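Response regulator (Xanthomonas campestris pv. campestris, PDB 3QYY) probably synthesises cyclic di-GMP as a diguanylate cyclase through its GGDEF domain, the part present here, which binds cyclic di-GMP and magnesium. Local coordinates at residues 42-47 against 103-108. Numbering follows the deposited sequence.
Sequences PFVLFV and DEATLK
Phe46 turns CG beside its own backbone N and anti to its carbonyl carbon (chi1 -62°), which sends CZ towards Ala105 and Thr106; chi2 of 88° sets only the roll of the ring. Two residues back on the same side of the strand, Val44 places CG2 anti to its carbonyl carbon, and this branch ends 4.0 Å from Ala105 CB. That methyl is shared: with this roll it also lies in the plane of the Phe46 ring, at its edge, near CE1 and with Phe46 CZ 4.0 Å from Ala105 CB. The ring tip also meets the helix backbone: Ala105 O lies obliquely to the ring, 3.9 Å from Phe46 CZ, whereas Thr106 N is at the edge, near the ring plane. Thr106 OG1 sits 4.2 Å from Phe46 CZ, but its hydrogen bond goes back to Glu102 O, one turn earlier. Val98 of the neighbouring strand 93-98 touches both Phe46 and Ala105. The axes of strand 44-47 and helix 103-108 approach to 9.5 Å, their N-to-C directions 27° apart, a helix laid along one face of the central GGDEF sheet. With no hydrogen bond between the two segments, the largely buried contact rests on van der Waals packing, and the short Ala105 side chain is consistent with the helix backbone coming so near the ring.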
loop_
_atom_site.group_PDB
_atom_site.type_symbol
_atom_site.label_atom_id
_atom_site.label_comp_id
_atom_site.label_asym_id
_atom_site.label_seq_id
_atom_site.Cartn_x
_atom_site.Cartn_y
_atom_site.Cartn_z
ATOM N N PRO B 42 -21.457 -22.130 -1.184
ATOM C CA PRO B 42 -21.276 -20.711 -0.879
ATOM C C PRO B 42 -19.816 -20.274 -0.836
ATOM O O PRO B 42 -18.929 -21.063 -0.517
ATOM C CB PRO B 42 -21.947 -20.575 0.479
ATOM C CG PRO B 42 -21.574 -21.868 1.131
ATOM C CD PRO B 42 -21.852 -22.873 0.027
ATOM N N PHE B 43 -19.577 -19.012 -1.166
ATOM C CA PHE B 43 -18.229 -18.473 -1.123
ATOM C C PHE B 43 -18.245 -16.997 -0.768
ATOM O O PHE B 43 -18.999 -16.211 -1.345
ATOM C CB PHE B 43 -17.498 -18.664 -2.456
ATOM C CG PHE B 43 -16.081 -18.157 -2.432
ATOM C CD1 PHE B 43 -15.679 -17.127 -3.276
ATOM C CD2 PHE B 43 -15.162 -18.682 -1.526
ATOM C CE1 PHE B 43 -14.378 -16.619 -3.220
ATOM C CE2 PHE B 43 -13.856 -18.183 -1.460
ATOM C CZ PHE B 43 -13.466 -17.145 -2.312
ATOM N N VAL B 44 -17.414 -16.635 0.201
ATOM C CA VAL B 44 -17.300 -15.258 0.645
ATOM C C VAL B 44 -15.830 -14.863 0.532
ATOM O O VAL B 44 -14.950 -15.586 1.003
ATOM C CB VAL B 44 -17.747 -15.107 2.111
ATOM C CG1 VAL B 44 -17.721 -13.640 2.513
ATOM C CG2 VAL B 44 -19.151 -15.692 2.289
ATOM N N LEU B 45 -15.569 -13.726 -0.106
ATOM C CA LEU B 45 -14.202 -13.236 -0.269
ATOM C C LEU B 45 -13.973 -12.023 0.616
ATOM O O LEU B 45 -14.799 -11.106 0.646
ATOM C CB LEU B 45 -13.941 -12.845 -1.728
ATOM C CG LEU B 45 -12.572 -12.214 -2.015
ATOM C CD1 LEU B 45 -11.479 -13.273 -1.841
ATOM C CD2 LEU B 45 -12.547 -11.637 -3.429
ATOM N N PHE B 46 -12.855 -12.024 1.340
ATOM C CA PHE B 46 -12.494 -10.911 2.208
ATOM C C PHE B 46 -11.171 -10.303 1.755
ATOM O O PHE B 46 -10.248 -11.022 1.371
ATOM C CB PHE B 46 -12.298 -11.356 3.661
ATOM C CG PHE B 46 -13.524 -11.934 4.303
ATOM C CD1 PHE B 46 -13.804 -13.292 4.199
ATOM C CD2 PHE B 46 -14.384 -11.124 5.037
ATOM C CE1 PHE B 46 -14.925 -13.839 4.823
ATOM C CE2 PHE B 46 -15.511 -11.660 5.667
ATOM C CZ PHE B 46 -15.779 -13.020 5.558
ATOM N N VAL B 47 -11.090 -8.978 1.797
ATOM C CA VAL B 47 -9.857 -8.271 1.460
ATOM C C VAL B 47 -9.488 -7.557 2.751
ATOM O O VAL B 47 -10.296 -6.794 3.290
ATOM C CB VAL B 47 -10.061 -7.232 0.332
ATOM C CG1 VAL B 47 -8.831 -6.308 0.240
ATOM C CG2 VAL B 47 -10.264 -7.945 -0.998
ATOM N N ASP B 103 -23.068 -15.252 6.965
ATOM C CA ASP B 103 -23.165 -15.091 8.415
ATOM C C ASP B 103 -22.044 -15.827 9.143
ATOM O O ASP B 103 -21.345 -15.248 9.975
ATOM C CB ASP B 103 -24.520 -15.602 8.917
ATOM C CG ASP B 103 -25.669 -14.697 8.514
ATOM O OD1 ASP B 103 -26.834 -15.078 8.751
ATOM O OD2 ASP B 103 -25.408 -13.605 7.966
ATOM N N GLU B 104 -21.874 -17.103 8.826
ATOM C CA GLU B 104 -20.839 -17.912 9.455
ATOM C C GLU B 104 -19.449 -17.348 9.165
ATOM O O GLU B 104 -18.647 -17.149 10.074
ATOM C CB GLU B 104 -20.928 -19.354 8.954
ATOM C CG GLU B 104 -19.829 -20.267 9.477
ATOM C CD GLU B 104 -19.972 -21.697 8.983
ATOM O OE1 GLU B 104 -19.054 -22.506 9.232
ATOM O OE2 GLU B 104 -21.004 -22.009 8.350
ATOM N N ALA B 105 -19.174 -17.089 7.892
ATOM C CA ALA B 105 -17.881 -16.555 7.486
ATOM C C ALA B 105 -17.562 -15.235 8.181
ATOM O O ALA B 105 -16.484 -15.069 8.752
ATOM C CB ALA B 105 -17.848 -16.373 5.972
ATOM N N THR B 106 -18.506 -14.300 8.132
ATOM C CA THR B 106 -18.324 -12.988 8.741
ATOM C C THR B 106 -18.155 -13.041 10.255
ATOM O O THR B 106 -17.318 -12.334 10.816
ATOM C CB THR B 106 -19.503 -12.062 8.397
ATOM O OG1 THR B 106 -19.566 -11.893 6.974
ATOM C CG2 THR B 106 -19.329 -10.699 9.057
ATOM N N LEU B 107 -18.944 -13.877 10.919
ATOM C CA LEU B 107 -18.848 -13.998 12.368
ATOM C C LEU B 107 -17.507 -14.583 12.785
ATOM O O LEU B 107 -16.926 -14.177 13.789
ATOM C CB LEU B 107 -19.990 -14.864 12.908
ATOM C CG LEU B 107 -21.292 -14.126 13.232
ATOM C CD1 LEU B 107 -21.051 -13.175 14.394
ATOM C CD2 LEU B 107 -21.793 -13.361 12.011
ATOM N N LYS B 108 -17.018 -15.539 12.005
ATOM C CA LYS B 108 -15.741 -16.176 12.291
ATOM C C LYS B 108 -14.602 -15.171 12.099
ATOM O O LYS B 108 -13.650 -15.135 12.880
ATOM C CB LYS B 108 -15.533 -17.367 11.353
ATOM C CG LYS B 108 -14.425 -18.308 11.778
ATOM C CD LYS B 108 -14.916 -19.339 12.783
ATOM C CE LYS B 108 -15.921 -20.288 12.143
ATOM N NZ LYS B 108 -16.347 -21.367 13.077
#